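Long-range contact in aldo-keto reductase family 1 member C1 (PDB 1QWK), which probably works as an NADPH-dependent aldo-keto reductase of the aldose reductase type, reducing carbonyl compounds: residues A[34-47]-A[261-274]. Numbering follows the deposited sequence.
Sequences AVKTAVKAGYRLID and LPKSIQENRIKENF
The hydroxyl of Tyr43 donates to the carbonyl of Ile270, OH to O 2.7 Å, in the carbonyl plane and on a lone pair. The same OH accepts from a water, which in turn accepts from ND2 of Asn273, whose amide also reaches OG of Ser264 through a weak bond. Tyr43 thus ties the turn after helix 28-41 to helix 267-274. Its CG stands beside the backbone N (chi1 -74°), which sends the ring across toward the second helix.

Apolar contacts surround this bond. Ile270 CG2 presses on Tyr43 CE2 at 3.5 Å and also meets Ala38 CB at 3.9 Å, while its CD1 reaches Ala34 CB. The Phe274 ring lies obliquely to that of Tyr43, planes 36° apart, with CD1 over one face near the rim. Phe274 CZ comes to 3.5 Å from the backbone C of Gly42, where a CB would clash with the ring. Without the ring and hydroxyl, as with an alanine at Tyr43, the Ile270 carbonyl would probably lose this donor and a gap would open beside Phe274. At the outer side, Thr37 CG2 touches Glu267 CG; deeper in, Leu261 CD1 lies 3.5 Å from Asp47 CG, whose carboxylate is salt-bridged to Lys81, which is predicted to lower the pKa of Tyr52, the predicted proton donor.

The two helices run side by side at 33°, their axes 9.6 Å apart. Strands 45-47 and 259-261 flank strand 21-22 in the TIM barrel, so the contact lies where the eight-stranded barrel closes, helix 28-41 beside helix 267-274; helix 55-68 packs against Val35 and Val39.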
# COMPACT_ATOMS: atom_id res chain seq x y z
N ALA A 34 -4.44 -12.95 -10.23
CA ALA A 34 -3.30 -12.19 -9.74
C ALA A 34 -2.83 -12.69 -8.37
O ALA A 34 -1.63 -12.86 -8.15
CB ALA A 34 -3.67 -10.71 -9.65
N VAL A 35 -3.78 -12.93 -7.47
CA VAL A 35 -3.43 -13.41 -6.14
C VAL A 35 -2.75 -14.77 -6.19
O VAL A 35 -1.70 -14.97 -5.58
CB VAL A 35 -4.69 -13.49 -5.23
CG1 VAL A 35 -4.35 -14.20 -3.92
CG2 VAL A 35 -5.20 -12.09 -4.93
N LYS A 36 -3.34 -15.71 -6.93
CA LYS A 36 -2.76 -17.04 -7.03
C LYS A 36 -1.38 -17.03 -7.67
O LYS A 36 -0.48 -17.76 -7.25
CB LYS A 36 -3.70 -17.97 -7.81
CG LYS A 36 -5.08 -18.07 -7.17
CD LYS A 36 -5.97 -19.09 -7.87
CE LYS A 36 -5.52 -20.51 -7.60
NZ LYS A 36 -6.41 -21.50 -8.27
N THR A 37 -1.21 -16.19 -8.69
CA THR A 37 0.08 -16.09 -9.36
C THR A 37 1.13 -15.53 -8.40
O THR A 37 2.26 -16.03 -8.33
CB THR A 37 0.00 -15.16 -10.59
OG1 THR A 37 -0.92 -15.70 -11.54
CG2 THR A 37 1.37 -15.02 -11.24
N ALA A 38 0.75 -14.50 -7.66
CA ALA A 38 1.65 -13.86 -6.71
C ALA A 38 2.07 -14.82 -5.60
O ALA A 38 3.26 -14.93 -5.28
CB ALA A 38 0.99 -12.63 -6.11
N VAL A 39 1.11 -15.50 -5.00
CA VAL A 39 1.42 -16.43 -3.92
C VAL A 39 2.30 -17.58 -4.41
O VAL A 39 3.24 -17.98 -3.73
CB VAL A 39 0.13 -16.99 -3.27
CG1 VAL A 39 0.48 -18.06 -2.24
CG2 VAL A 39 -0.64 -15.86 -2.61
N LYS A 40 2.01 -18.11 -5.60
CA LYS A 40 2.82 -19.20 -6.12
C LYS A 40 4.23 -18.70 -6.46
O LYS A 40 5.18 -19.49 -6.48
CB LYS A 40 2.17 -19.80 -7.36
CG LYS A 40 0.87 -20.53 -7.08
CD LYS A 40 0.19 -20.96 -8.36
CE LYS A 40 -1.13 -21.65 -8.10
NZ LYS A 40 -1.80 -22.03 -9.37
N ALA A 41 4.36 -17.40 -6.71
CA ALA A 41 5.65 -16.81 -7.03
C ALA A 41 6.49 -16.52 -5.79
O ALA A 41 7.71 -16.41 -5.86
CB ALA A 41 5.46 -15.52 -7.83
N GLY A 42 5.83 -16.40 -4.64
CA GLY A 42 6.55 -16.13 -3.41
C GLY A 42 5.97 -15.02 -2.55
O GLY A 42 6.37 -14.85 -1.40
N TYR A 43 5.03 -14.25 -3.11
CA TYR A 43 4.41 -13.16 -2.36
C TYR A 43 3.66 -13.73 -1.17
O TYR A 43 2.96 -14.74 -1.30
CB TYR A 43 3.40 -12.42 -3.23
CG TYR A 43 3.98 -11.51 -4.28
CD1 TYR A 43 3.94 -10.12 -4.13
CD2 TYR A 43 4.49 -12.03 -5.47
CE1 TYR A 43 4.38 -9.28 -5.14
CE2 TYR A 43 4.94 -11.19 -6.49
CZ TYR A 43 4.87 -9.82 -6.32
OH TYR A 43 5.26 -8.98 -7.34
N ARG A 44 3.77 -13.09 -0.02
CA ARG A 44 3.09 -13.57 1.17
C ARG A 44 2.21 -12.50 1.81
O ARG A 44 1.71 -12.67 2.92
CB ARG A 44 4.10 -14.13 2.17
CG ARG A 44 4.74 -15.43 1.70
CD ARG A 44 3.71 -16.56 1.68
NE ARG A 44 4.26 -17.83 1.19
CZ ARG A 44 4.34 -18.17 -0.09
NH1 ARG A 44 3.91 -17.35 -1.03
NH2 ARG A 44 4.86 -19.35 -0.42
N LEU A 45 2.03 -11.38 1.11
CA LEU A 45 1.16 -10.31 1.61
C LEU A 45 0.23 -9.86 0.49
O LEU A 45 0.66 -9.67 -0.65
CB LEU A 45 1.99 -9.12 2.13
CG LEU A 45 1.17 -7.95 2.73
CD1 LEU A 45 2.00 -7.21 3.78
CD2 LEU A 45 0.75 -7.00 1.62
N ILE A 46 -1.04 -9.72 0.82
CA ILE A 46 -2.07 -9.27 -0.11
C ILE A 46 -2.70 -8.03 0.51
O ILE A 46 -3.17 -8.07 1.65
CB ILE A 46 -3.18 -10.33 -0.33
CG1 ILE A 46 -2.57 -11.64 -0.85
CG2 ILE A 46 -4.22 -9.79 -1.32
CD1 ILE A 46 -1.71 -11.48 -2.09
N ASP A 47 -2.71 -6.93 -0.24
CA ASP A 47 -3.27 -5.67 0.24
C ASP A 47 -4.56 -5.34 -0.49
O ASP A 47 -4.58 -5.25 -1.72
CB ASP A 47 -2.26 -4.53 0.02
CG ASP A 47 -2.73 -3.22 0.60
OD1 ASP A 47 -2.43 -2.95 1.79
OD2 ASP A 47 -3.42 -2.46 -0.11
N LEU A 261 4.20 -2.21 -2.29
CA LEU A 261 2.98 -2.79 -2.84
C LEU A 261 2.81 -2.55 -4.34
O LEU A 261 1.94 -1.79 -4.75
CB LEU A 261 1.75 -2.21 -2.13
CG LEU A 261 1.56 -2.52 -0.65
CD1 LEU A 261 0.33 -1.77 -0.11
CD2 LEU A 261 1.39 -4.02 -0.46
N PRO A 262 3.64 -3.20 -5.17
CA PRO A 262 3.52 -3.01 -6.63
C PRO A 262 2.10 -3.41 -7.07
O PRO A 262 1.59 -4.45 -6.64
CB PRO A 262 4.61 -3.93 -7.18
CG PRO A 262 4.74 -5.00 -6.12
CD PRO A 262 4.69 -4.17 -4.86
N LYS A 263 1.50 -2.60 -7.94
CA LYS A 263 0.13 -2.81 -8.43
C LYS A 263 -0.03 -3.72 -9.65
O LYS A 263 -1.15 -4.10 -10.00
CB LYS A 263 -0.53 -1.46 -8.77
CG LYS A 263 0.11 -0.73 -9.95
CD LYS A 263 -0.67 0.51 -10.36
CE LYS A 263 -0.02 1.23 -11.53
NZ LYS A 263 -0.80 2.43 -11.97
N SER A 264 1.08 -4.06 -10.30
CA SER A 264 1.04 -4.92 -11.48
C SER A 264 0.05 -6.07 -11.33
O SER A 264 -0.03 -6.69 -10.27
CB SER A 264 2.44 -5.47 -11.76
OG SER A 264 3.36 -4.41 -11.97
N ILE A 265 -0.70 -6.35 -12.39
CA ILE A 265 -1.68 -7.43 -12.38
C ILE A 265 -1.35 -8.49 -13.43
O ILE A 265 -1.89 -9.60 -13.41
CB ILE A 265 -3.11 -6.92 -12.65
CG1 ILE A 265 -3.19 -6.34 -14.07
CG2 ILE A 265 -3.48 -5.85 -11.63
CD1 ILE A 265 -4.59 -5.91 -14.47
N GLN A 266 -0.45 -8.14 -14.35
CA GLN A 266 -0.04 -9.06 -15.40
C GLN A 266 0.93 -10.09 -14.82
O GLN A 266 1.83 -9.75 -14.06
CB GLN A 266 0.64 -8.28 -16.52
CG GLN A 266 -0.29 -7.34 -17.26
CD GLN A 266 0.46 -6.35 -18.14
OE1 GLN A 266 1.06 -5.39 -17.65
NE2 GLN A 266 0.44 -6.60 -19.45
N GLU A 267 0.73 -11.35 -15.19
CA GLU A 267 1.56 -12.45 -14.70
C GLU A 267 3.06 -12.20 -14.78
O GLU A 267 3.78 -12.41 -13.80
CB GLU A 267 1.22 -13.74 -15.47
CG GLU A 267 2.09 -14.93 -15.09
CD GLU A 267 1.64 -16.22 -15.78
OE1 GLU A 267 1.52 -16.23 -17.02
OE2 GLU A 267 1.41 -17.22 -15.07
N ASN A 268 3.53 -11.74 -15.93
CA ASN A 268 4.96 -11.49 -16.10
C ASN A 268 5.47 -10.34 -15.23
O ASN A 268 6.59 -10.38 -14.74
CB ASN A 268 5.29 -11.21 -17.56
CG ASN A 268 5.13 -12.43 -18.43
OD1 ASN A 268 5.70 -13.49 -18.15
ND2 ASN A 268 4.35 -12.31 -19.50
N ARG A 269 4.64 -9.32 -15.04
CA ARG A 269 5.06 -8.19 -14.23
C ARG A 269 5.05 -8.56 -12.75
O ARG A 269 5.91 -8.13 -11.99
CB ARG A 269 4.17 -6.98 -14.49
CG ARG A 269 4.19 -6.55 -15.95
CD ARG A 269 3.84 -5.09 -16.11
NE ARG A 269 3.74 -4.72 -17.52
CZ ARG A 269 3.67 -3.46 -17.95
NH1 ARG A 269 3.69 -2.46 -17.09
NH2 ARG A 269 3.57 -3.22 -19.26
N ILE A 270 4.07 -9.36 -12.34
CA ILE A 270 3.98 -9.80 -10.95
C ILE A 270 5.25 -10.59 -10.62
O ILE A 270 5.82 -10.44 -9.54
CB ILE A 270 2.73 -10.69 -10.71
CG1 ILE A 270 1.46 -9.84 -10.83
CG2 ILE A 270 2.81 -11.35 -9.32
CD1 ILE A 270 0.17 -10.62 -10.72
N LYS A 271 5.70 -11.42 -11.55
CA LYS A 271 6.90 -12.21 -11.34
C LYS A 271 8.14 -11.32 -11.36
O LYS A 271 9.05 -11.50 -10.57
CB LYS A 271 7.02 -13.30 -12.40
CG LYS A 271 5.99 -14.41 -12.28
CD LYS A 271 6.18 -15.44 -13.38
CE LYS A 271 5.19 -16.58 -13.28
NZ LYS A 271 5.37 -17.54 -14.40
N GLU A 272 8.15 -10.35 -12.28
CA GLU A 272 9.27 -9.43 -12.41
C GLU A 272 9.48 -8.60 -11.14
O GLU A 272 10.60 -8.46 -10.66
CB GLU A 272 9.04 -8.48 -13.59
CG GLU A 272 10.23 -7.57 -13.90
CD GLU A 272 9.86 -6.40 -14.80
OE1 GLU A 272 9.08 -6.61 -15.75
OE2 GLU A 272 10.38 -5.29 -14.57
N ASN A 273 8.39 -8.05 -10.60
CA ASN A 273 8.48 -7.22 -9.41
C ASN A 273 8.98 -7.95 -8.17
O ASN A 273 9.46 -7.32 -7.23
CB ASN A 273 7.12 -6.58 -9.10
CG ASN A 273 6.63 -5.66 -10.21
OD1 ASN A 273 7.42 -5.10 -10.97
ND2 ASN A 273 5.32 -5.49 -10.31
N PHE A 274 8.89 -9.28 -8.16
CA PHE A 274 9.34 -10.06 -7.01
C PHE A 274 10.84 -10.32 -7.03
O PHE A 274 11.44 -10.65 -6.00
CB PHE A 274 8.59 -11.40 -6.95
CG PHE A 274 8.76 -12.14 -5.65
CD1 PHE A 274 8.13 -11.67 -4.49
CD2 PHE A 274 9.55 -13.28 -5.57
CE1 PHE A 274 8.28 -12.33 -3.27
CE2 PHE A 274 9.71 -13.95 -4.35
CZ PHE A 274 9.07 -13.48 -3.20
O HOH W 1 3.31 -7.04 -8.56